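Local coordinates for protein protease Do-like 1, chloroplastic (Arabidopsis thaliana, PDB 3QO6) that acts as a chloroplast serine protease required at high temperature, which may take part in the degradation of damaged proteins, at residues Arg39-Ala42 with Val47-Val50; Thr87-Lys92 with Lys111-Pro116; Ile237-Asp242 with Ser298-Ile303; Gln270-Lys273 with Arg279-Leu282. All blocks are in the same frame, centred on the assembly; numbering follows the deposited sequence.

Interaction 1. Residues Arg39-Ala42 with Val47-Val50; sequences RQDA and VLEV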
# COMPACT_ATOMS: atom_id res chain seq x y z
N ARG B 39 -25.20 -3.10 16.54
CA ARG B 39 -24.27 -1.99 16.73
C ARG B 39 -24.74 -1.17 17.94
O ARG B 39 -25.92 -1.15 18.28
CB ARG B 39 -24.21 -1.13 15.47
CG ARG B 39 -23.61 -1.85 14.24
CD ARG B 39 -22.10 -2.10 14.39
NE ARG B 39 -21.51 -2.75 13.22
CZ ARG B 39 -21.53 -4.06 12.97
NH1 ARG B 39 -22.13 -4.88 13.82
NH2 ARG B 39 -20.96 -4.55 11.88
N GLN B 40 -23.80 -0.51 18.61
CA GLN B 40 -24.13 0.28 19.78
C GLN B 40 -24.46 1.74 19.53
O GLN B 40 -24.00 2.34 18.57
CB GLN B 40 -23.00 0.24 20.79
CG GLN B 40 -23.13 -0.82 21.84
CD GLN B 40 -22.72 -0.31 23.21
OE1 GLN B 40 -21.70 0.38 23.34
NE2 GLN B 40 -23.51 -0.64 24.23
N ASP B 41 -25.27 2.30 20.42
CA ASP B 41 -25.64 3.70 20.36
C ASP B 41 -24.49 4.38 21.10
O ASP B 41 -24.18 4.04 22.25
CB ASP B 41 -26.96 3.94 21.10
CG ASP B 41 -27.52 5.34 20.89
OD1 ASP B 41 -26.80 6.34 21.10
OD2 ASP B 41 -28.71 5.45 20.51
N ALA B 42 -23.83 5.34 20.45
CA ALA B 42 -22.71 6.00 21.09
C ALA B 42 -23.10 6.65 22.43
O ALA B 42 -22.24 6.83 23.29
CB ALA B 42 -22.12 7.04 20.15
N VAL B 47 -28.79 -0.97 22.00
CA VAL B 47 -28.46 -1.46 20.70
C VAL B 47 -29.38 -0.97 19.59
O VAL B 47 -30.48 -0.47 19.84
CB VAL B 47 -28.42 -3.00 20.77
CG1 VAL B 47 -28.73 -3.62 19.43
CG2 VAL B 47 -27.05 -3.44 21.25
N LEU B 48 -28.87 -1.09 18.36
CA LEU B 48 -29.59 -0.74 17.14
C LEU B 48 -29.26 -1.83 16.12
O LEU B 48 -28.13 -2.33 16.07
CB LEU B 48 -29.15 0.62 16.60
CG LEU B 48 -28.88 1.72 17.62
CD1 LEU B 48 -27.46 1.55 18.15
CD2 LEU B 48 -29.04 3.09 16.97
N GLU B 49 -30.25 -2.21 15.31
CA GLU B 49 -30.01 -3.21 14.27
C GLU B 49 -29.55 -2.42 13.03
O GLU B 49 -30.16 -1.40 12.66
CB GLU B 49 -31.29 -4.00 13.96
CG GLU B 49 -31.69 -5.04 15.02
CD GLU B 49 -31.03 -6.40 14.81
OE1 GLU B 49 -29.83 -6.56 15.14
OE2 GLU B 49 -31.72 -7.31 14.30
N VAL B 50 -28.49 -2.88 12.39
CA VAL B 50 -27.99 -2.15 11.24
C VAL B 50 -27.30 -3.02 10.19
O VAL B 50 -26.33 -3.72 10.49
CB VAL B 50 -27.06 -1.00 11.73
CG1 VAL B 50 -25.81 -0.88 10.88
CG2 VAL B 50 -27.86 0.31 11.73
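The carbonyl oxygen of R39 is approached from two residues of the strand 47-50. The main grip is the backbone bond from L48 N to R39 O, 3.0 Å long. A weaker CA-H contact from V47 CA to R39 O, 3.5 Å, adds to it. The return bond runs from R39 N to L48 O at 3.1 Å, with 164° at the hydrogen. R39 and L48 thus form a hydrogen-bonded antiparallel pair, and their side chains share one face of the sheet. The next pair, Q40 with V47, is non-hydrogen-bonded, with CA atoms 4.8 Å apart and side chains that diverge. This is the end of the beta hairpin 30-40/47-61 that opens the first barrel of the protease. The connection 41-46 probably corresponds to loop LA of HtrA proteases. On the R39 face, CG of the arginine touches V50 CG1 at 4.1 Å, and the two side chains cross at about a right angle. L48 has CG beside its own backbone N (chi1 -40°), which brings CD1 against the backbone of the other strand, near D41. There CD1 meets D41 CB at 3.8 Å. The carboxylate of D41 turns to the loop and beyond. OD1 takes the backbone N-H groups of F43 and T44, while OD2 makes a salt bridge with R274 of a second subunit.

Interaction 2. Residues Thr87-Lys92 with Lys111-Pro116; sequences TTFDAK and KNKLRP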
# COMPACT_ATOMS: atom_id res chain seq x y z
N THR B 87 -42.82 -4.75 0.48
CA THR B 87 -43.27 -5.12 1.81
C THR B 87 -42.15 -5.97 2.42
O THR B 87 -41.82 -7.02 1.88
CB THR B 87 -44.57 -5.95 1.73
OG1 THR B 87 -44.35 -7.13 0.96
CG2 THR B 87 -45.69 -5.12 1.09
N THR B 88 -41.55 -5.52 3.51
CA THR B 88 -40.47 -6.27 4.15
C THR B 88 -40.95 -7.18 5.28
O THR B 88 -41.78 -6.79 6.09
CB THR B 88 -39.36 -5.32 4.68
OG1 THR B 88 -38.38 -6.09 5.38
CG2 THR B 88 -39.93 -4.22 5.62
N PHE B 89 -40.41 -8.41 5.34
CA PHE B 89 -40.80 -9.38 6.37
C PHE B 89 -39.61 -9.89 7.17
O PHE B 89 -38.45 -9.81 6.75
CB PHE B 89 -41.49 -10.59 5.76
CG PHE B 89 -42.69 -10.25 4.94
CD1 PHE B 89 -43.87 -10.96 5.09
CD2 PHE B 89 -42.63 -9.27 3.96
CE1 PHE B 89 -44.98 -10.70 4.29
CE2 PHE B 89 -43.72 -8.99 3.16
CZ PHE B 89 -44.90 -9.71 3.32
N ASP B 90 -39.93 -10.44 8.35
CA ASP B 90 -38.91 -11.00 9.23
C ASP B 90 -38.80 -12.46 8.79
O ASP B 90 -39.82 -13.09 8.47
CB ASP B 90 -39.33 -10.89 10.69
CG ASP B 90 -38.19 -10.49 11.59
OD1 ASP B 90 -37.24 -11.29 11.78
OD2 ASP B 90 -38.23 -9.34 12.10
N ALA B 91 -37.57 -12.98 8.77
CA ALA B 91 -37.38 -14.34 8.29
C ALA B 91 -36.73 -15.30 9.25
O ALA B 91 -35.73 -14.97 9.90
CB ALA B 91 -36.59 -14.32 6.99
N LYS B 92 -37.28 -16.50 9.30
CA LYS B 92 -36.75 -17.54 10.17
C LYS B 92 -35.87 -18.47 9.34
O LYS B 92 -36.22 -18.83 8.21
CB LYS B 92 -37.89 -18.33 10.81
CG LYS B 92 -37.46 -19.47 11.74
CD LYS B 92 -38.28 -20.75 11.48
CE LYS B 92 -37.66 -21.97 12.18
NZ LYS B 92 -38.11 -23.25 11.55
N LYS B 111 -50.05 -15.80 0.81
CA LYS B 111 -49.86 -16.63 -0.38
C LYS B 111 -50.06 -15.93 -1.73
O LYS B 111 -49.56 -16.39 -2.75
CB LYS B 111 -50.78 -17.86 -0.32
CG LYS B 111 -50.70 -18.63 1.00
CD LYS B 111 -51.71 -19.77 1.06
CE LYS B 111 -52.14 -20.07 2.52
NZ LYS B 111 -52.90 -18.94 3.18
N ASN B 112 -50.77 -14.81 -1.73
CA ASN B 112 -51.04 -14.07 -2.97
C ASN B 112 -49.83 -13.28 -3.46
O ASN B 112 -49.70 -13.01 -4.66
CB ASN B 112 -52.23 -13.11 -2.80
CG ASN B 112 -51.84 -11.78 -2.13
OD1 ASN B 112 -51.54 -11.74 -0.93
ND2 ASN B 112 -51.84 -10.69 -2.91
N LYS B 113 -48.96 -12.89 -2.53
CA LYS B 113 -47.77 -12.12 -2.86
C LYS B 113 -46.54 -13.03 -2.96
O LYS B 113 -45.42 -12.60 -2.72
CB LYS B 113 -47.56 -11.05 -1.79
CG LYS B 113 -48.61 -9.96 -1.84
CD LYS B 113 -48.52 -9.04 -0.63
CE LYS B 113 -47.08 -8.68 -0.28
NZ LYS B 113 -47.00 -7.63 0.78
N LEU B 114 -46.78 -14.29 -3.32
CA LEU B 114 -45.72 -15.28 -3.45
C LEU B 114 -45.77 -16.11 -4.73
O LEU B 114 -46.65 -16.96 -4.92
CB LEU B 114 -45.75 -16.25 -2.26
CG LEU B 114 -45.36 -15.74 -0.87
CD1 LEU B 114 -45.53 -16.84 0.16
CD2 LEU B 114 -43.92 -15.27 -0.87
N ARG B 115 -44.80 -15.86 -5.62
CA ARG B 115 -44.71 -16.61 -6.86
C ARG B 115 -43.51 -17.53 -6.73
O ARG B 115 -42.39 -17.08 -6.57
CB ARG B 115 -44.50 -15.67 -8.05
CG ARG B 115 -44.36 -16.37 -9.42
CD ARG B 115 -44.17 -15.37 -10.58
NE ARG B 115 -44.12 -16.01 -11.89
CZ ARG B 115 -43.03 -16.57 -12.43
NH1 ARG B 115 -41.89 -16.56 -11.76
NH2 ARG B 115 -43.08 -17.15 -13.62
N PRO B 116 -43.74 -18.85 -6.74
CA PRO B 116 -42.54 -19.70 -6.63
C PRO B 116 -41.95 -19.83 -8.05
O PRO B 116 -42.69 -20.11 -8.99
CB PRO B 116 -43.11 -21.02 -6.06
CG PRO B 116 -44.50 -21.06 -6.62
CD PRO B 116 -44.97 -19.62 -6.50
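K113 carries the contact and has the most surface buried by it, followed by T87 and then F89. The lysine stretches away from its loop toward the start of the strand 88-97. Its chain is bent at chi3 (42°), and the ammonium group meets T87 tip to tip. K113 NZ donates a hydrogen bond to T87 OG1, 2.7 Å away. The same hydroxyl is also hydrogen-bonded to D85 OD1, so two polar groups hold it. D85 OD2 faces K113 NZ as well, but only as a long, weak ion pair. F89 offers its rim rather than a face. NZ of K113 lies in the plane of the ring, 3.9 Å from F89 CZ, so this is no cation-pi arrangement. T87 O also sits at this ring's edge, in plane. F89 itself packs on L83, A109 and P110, and its backbone bonds to V81. The lysine is therefore the one bridge between two segments whose backbones stay well apart, with T87 CA and K113 CA 9.5 Å from each other. The site is a surface corner of the trypsin-like fold, where the first beta barrel meets the connection that leads from its strand 102-107 to strand 130-135 of the second.

Interaction 3. Residues Ile237-Asp242 with Ser298-Ile303; sequences IKFAPD and SDLYRI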
# COMPACT_ATOMS: atom_id res chain seq x y z
N ILE B 237 -11.43 -38.53 8.47
CA ILE B 237 -9.98 -38.24 8.41
C ILE B 237 -9.68 -36.78 8.08
O ILE B 237 -10.43 -36.13 7.35
CB ILE B 237 -9.24 -39.11 7.37
CG1 ILE B 237 -9.57 -38.65 5.96
CG2 ILE B 237 -9.65 -40.54 7.49
CD1 ILE B 237 -8.66 -39.27 4.94
N LYS B 238 -8.60 -36.26 8.67
CA LYS B 238 -8.12 -34.90 8.37
C LYS B 238 -6.90 -35.17 7.52
O LYS B 238 -5.99 -35.86 7.95
CB LYS B 238 -7.69 -34.15 9.63
CG LYS B 238 -8.81 -33.41 10.32
CD LYS B 238 -8.33 -32.75 11.60
CE LYS B 238 -9.47 -32.10 12.42
NZ LYS B 238 -8.94 -31.46 13.67
N PHE B 239 -6.88 -34.67 6.30
CA PHE B 239 -5.71 -34.90 5.48
C PHE B 239 -4.89 -33.66 5.24
O PHE B 239 -5.27 -32.53 5.62
CB PHE B 239 -6.08 -35.52 4.14
CG PHE B 239 -7.13 -34.79 3.40
CD1 PHE B 239 -8.46 -34.93 3.76
CD2 PHE B 239 -6.80 -33.96 2.36
CE1 PHE B 239 -9.44 -34.25 3.07
CE2 PHE B 239 -7.77 -33.27 1.67
CZ PHE B 239 -9.09 -33.42 2.03
N ALA B 240 -3.74 -33.89 4.63
CA ALA B 240 -2.81 -32.84 4.31
C ALA B 240 -3.25 -32.22 3.00
O ALA B 240 -3.68 -32.93 2.10
CB ALA B 240 -1.41 -33.42 4.19
N PRO B 241 -3.17 -30.89 2.89
CA PRO B 241 -3.56 -30.19 1.65
C PRO B 241 -2.55 -30.49 0.53
O PRO B 241 -1.37 -30.71 0.80
CB PRO B 241 -3.54 -28.72 2.07
CG PRO B 241 -3.90 -28.80 3.54
CD PRO B 241 -3.02 -29.93 4.00
N ASP B 242 -3.04 -30.51 -0.70
CA ASP B 242 -2.21 -30.80 -1.87
C ASP B 242 -0.84 -30.13 -1.84
O ASP B 242 0.13 -30.66 -2.40
CB ASP B 242 -2.96 -30.39 -3.14
CG ASP B 242 -4.29 -31.12 -3.30
OD1 ASP B 242 -4.26 -32.37 -3.44
OD2 ASP B 242 -5.35 -30.46 -3.30
N SER B 298 -9.24 -32.98 -4.19
CA SER B 298 -10.41 -32.92 -5.07
C SER B 298 -10.94 -34.29 -5.44
O SER B 298 -12.15 -34.52 -5.44
CB SER B 298 -10.07 -32.16 -6.36
OG SER B 298 -10.98 -32.47 -7.40
N ASP B 299 -10.04 -35.21 -5.77
CA ASP B 299 -10.44 -36.55 -6.16
C ASP B 299 -11.19 -37.25 -5.03
O ASP B 299 -12.23 -37.86 -5.26
CB ASP B 299 -9.23 -37.38 -6.58
CG ASP B 299 -8.65 -36.95 -7.93
OD1 ASP B 299 -9.43 -36.48 -8.80
OD2 ASP B 299 -7.42 -37.11 -8.13
N LEU B 300 -10.65 -37.15 -3.82
CA LEU B 300 -11.28 -37.78 -2.66
C LEU B 300 -12.66 -37.17 -2.46
O LEU B 300 -13.67 -37.86 -2.48
CB LEU B 300 -10.42 -37.58 -1.42
CG LEU B 300 -10.84 -38.35 -0.16
CD1 LEU B 300 -10.79 -39.86 -0.44
CD2 LEU B 300 -9.91 -37.96 1.02
N TYR B 301 -12.68 -35.86 -2.29
CA TYR B 301 -13.92 -35.13 -2.08
C TYR B 301 -14.96 -35.53 -3.08
O TYR B 301 -16.05 -35.94 -2.72
CB TYR B 301 -13.68 -33.64 -2.23
CG TYR B 301 -13.26 -32.98 -0.95
CD1 TYR B 301 -12.11 -32.19 -0.91
CD2 TYR B 301 -14.00 -33.17 0.22
CE1 TYR B 301 -11.70 -31.59 0.27
CE2 TYR B 301 -13.59 -32.58 1.40
CZ TYR B 301 -12.44 -31.79 1.42
OH TYR B 301 -12.04 -31.19 2.59
N ARG B 302 -14.59 -35.38 -4.34
CA ARG B 302 -15.47 -35.67 -5.45
C ARG B 302 -16.06 -37.07 -5.33
O ARG B 302 -17.27 -37.25 -5.46
CB ARG B 302 -14.69 -35.53 -6.76
CG ARG B 302 -15.52 -35.61 -8.03
CD ARG B 302 -14.61 -35.58 -9.26
NE ARG B 302 -13.45 -36.47 -9.11
CZ ARG B 302 -13.50 -37.78 -8.85
NH1 ARG B 302 -14.66 -38.41 -8.70
NH2 ARG B 302 -12.37 -38.47 -8.71
N ILE B 303 -15.20 -38.04 -5.04
CA ILE B 303 -15.66 -39.41 -4.94
C ILE B 303 -16.61 -39.65 -3.76
O ILE B 303 -17.62 -40.32 -3.93
CB ILE B 303 -14.46 -40.36 -4.88
CG1 ILE B 303 -14.87 -41.72 -5.42
CG2 ILE B 303 -13.99 -40.51 -3.47
CD1 ILE B 303 -15.56 -41.65 -6.77
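The ring of F239 has L300 CD2 over one face and Y301 CE1 at its edge, near the ring plane. The methyl stands 4.3 Å from F239 CE1. The tyrosine comes closer, with Y301 CE1 3.6 Å from F239 CZ. The two rings form an offset edge-to-face pair, the edge of F239 turned to the face of Y301. Their centroids are 5.6 Å apart and their planes lie at 64°. F239 has CG between its backbone N and carbonyl carbon (chi1 52°), which aims the ring at the helix. L300 CD2 also meets I237 CD1 at 4.3 Å, so this leucine packs on two residues of the strand side. Strand and helix here are the two walls of the peptide-binding groove of a PDZ domain, and a peptide is bound in it. I237 and F239 make backbone hydrogen bonds to the peptide, and F239, L300 and Y301 pack on a modified side chain of the peptide. Y301 OH is hydrogen-bonded to the peptide backbone. With an alanine in place of Y301, the edge of F239 would probably lose its aromatic partner and the peptide backbone would be left without this bond.

Interaction 4. Residues Gln270-Lys273 with Arg279-Leu282; sequences QSTK and RLVL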
# COMPACT_ATOMS: atom_id res chain seq x y z
N GLN B 270 -4.10 -45.60 9.68
CA GLN B 270 -3.07 -44.99 10.52
C GLN B 270 -2.80 -43.52 10.24
O GLN B 270 -2.76 -43.08 9.09
CB GLN B 270 -1.77 -45.75 10.39
CG GLN B 270 -1.90 -47.23 10.68
CD GLN B 270 -0.65 -48.00 10.30
OE1 GLN B 270 -0.68 -49.22 10.16
NE2 GLN B 270 0.46 -47.28 10.13
N SER B 271 -2.58 -42.78 11.32
CA SER B 271 -2.29 -41.36 11.26
C SER B 271 -0.78 -41.10 11.16
O SER B 271 0.04 -42.00 11.34
CB SER B 271 -2.86 -40.70 12.51
OG SER B 271 -4.17 -41.18 12.75
N THR B 272 -0.41 -39.86 10.86
CA THR B 272 1.00 -39.50 10.75
C THR B 272 1.52 -39.22 12.15
O THR B 272 0.85 -38.51 12.90
CB THR B 272 1.14 -38.26 9.89
OG1 THR B 272 0.56 -38.51 8.61
CG2 THR B 272 2.60 -37.88 9.73
N LYS B 273 2.68 -39.78 12.50
CA LYS B 273 3.29 -39.59 13.83
C LYS B 273 4.74 -39.10 13.76
O LYS B 273 5.22 -38.75 12.69
CB LYS B 273 3.25 -40.89 14.65
CG LYS B 273 1.88 -41.27 15.21
CD LYS B 273 1.99 -42.34 16.31
CE LYS B 273 2.73 -41.81 17.56
NZ LYS B 273 2.99 -42.82 18.66
N ARG B 279 11.41 -37.18 13.56
CA ARG B 279 11.11 -37.35 12.14
C ARG B 279 9.65 -37.70 11.89
O ARG B 279 8.90 -38.05 12.80
CB ARG B 279 12.04 -38.40 11.51
CG ARG B 279 13.52 -38.00 11.61
CD ARG B 279 14.45 -38.88 10.79
NE ARG B 279 14.82 -40.12 11.47
CZ ARG B 279 15.60 -41.05 10.93
NH1 ARG B 279 16.09 -40.88 9.70
NH2 ARG B 279 15.91 -42.15 11.61
N LEU B 280 9.24 -37.58 10.64
CA LEU B 280 7.87 -37.85 10.31
C LEU B 280 7.58 -39.27 9.86
O LEU B 280 8.17 -39.76 8.90
CB LEU B 280 7.41 -36.88 9.22
CG LEU B 280 6.23 -35.98 9.61
CD1 LEU B 280 6.64 -35.00 10.71
CD2 LEU B 280 5.75 -35.26 8.38
N VAL B 281 6.66 -39.93 10.57
CA VAL B 281 6.25 -41.28 10.18
C VAL B 281 4.89 -41.10 9.50
O VAL B 281 3.85 -40.95 10.15
CB VAL B 281 6.10 -42.23 11.37
CG1 VAL B 281 5.81 -43.62 10.86
CG2 VAL B 281 7.37 -42.22 12.22
N LEU B 282 4.92 -41.09 8.18
CA LEU B 282 3.72 -40.92 7.39
C LEU B 282 2.59 -41.86 7.73
O LEU B 282 2.79 -43.06 7.87
CB LEU B 282 4.04 -41.06 5.90
CG LEU B 282 4.63 -39.84 5.20
CD1 LEU B 282 4.21 -38.58 5.94
CD2 LEU B 282 6.14 -39.95 5.15
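T272 and V281 meet closely on the inner side of this contact. The methyl T272 CG2 lies 3.3 Å from V281 O, and T272 CA makes a CA-H contact with the same oxygen. V281 O also accepts the hydrogen bond from K273 N, at 2.9 Å. The partner bond from V281 N to K273 O is 2.8 Å long. T272 CG2 is anti to the backbone N, a setting that turns it toward L280 and L282. It touches L280 CG at 4.1 Å and L282 CD1 at 4.2 Å. The other branch, OG1, is hydrogen-bonded to V255 O and G283 N. Replacing T272 by an alanine is likely to leave V255 O and G283 N without this mate and to open a gap beside L280 and L282. F43 of a second subunit packs on T272 and L280, and T44 OG1 of that subunit bonds to T272 O. R279 makes a salt bridge with D275 and packs on L318 of a third subunit. The solvent side is much looser. K273 and V281 share that exposed face, but the end of the lysine leads away, and its side chain comes no nearer than 4.5 Å to the segment 279-282. The arrangement is a short two-stranded antiparallel hairpin, set beside the main sheet of the PDZ domain.

How the interactions relate
Interactions 1 and 2 belong to the same protease barrel. Their centres are about 27 Å apart and their nearest atoms about 7 Å. Interactions 3 and 4 belong to the PDZ domain, with centres about 17 Å apart. Along the chain, interaction 4 is nested within the loop that interaction 3 closes. Interaction 3 lines the groove that holds the bound peptide. None of the four lies at the predicted triad H71, D101 and S180. Interactions 1 and 4 are about 51 Å apart between centres, yet subunit assembly relates them. The loop closed by interaction 1 in a neighbouring subunit supplies F43 and T44 to interaction 4 and L45 to K238 of interaction 3.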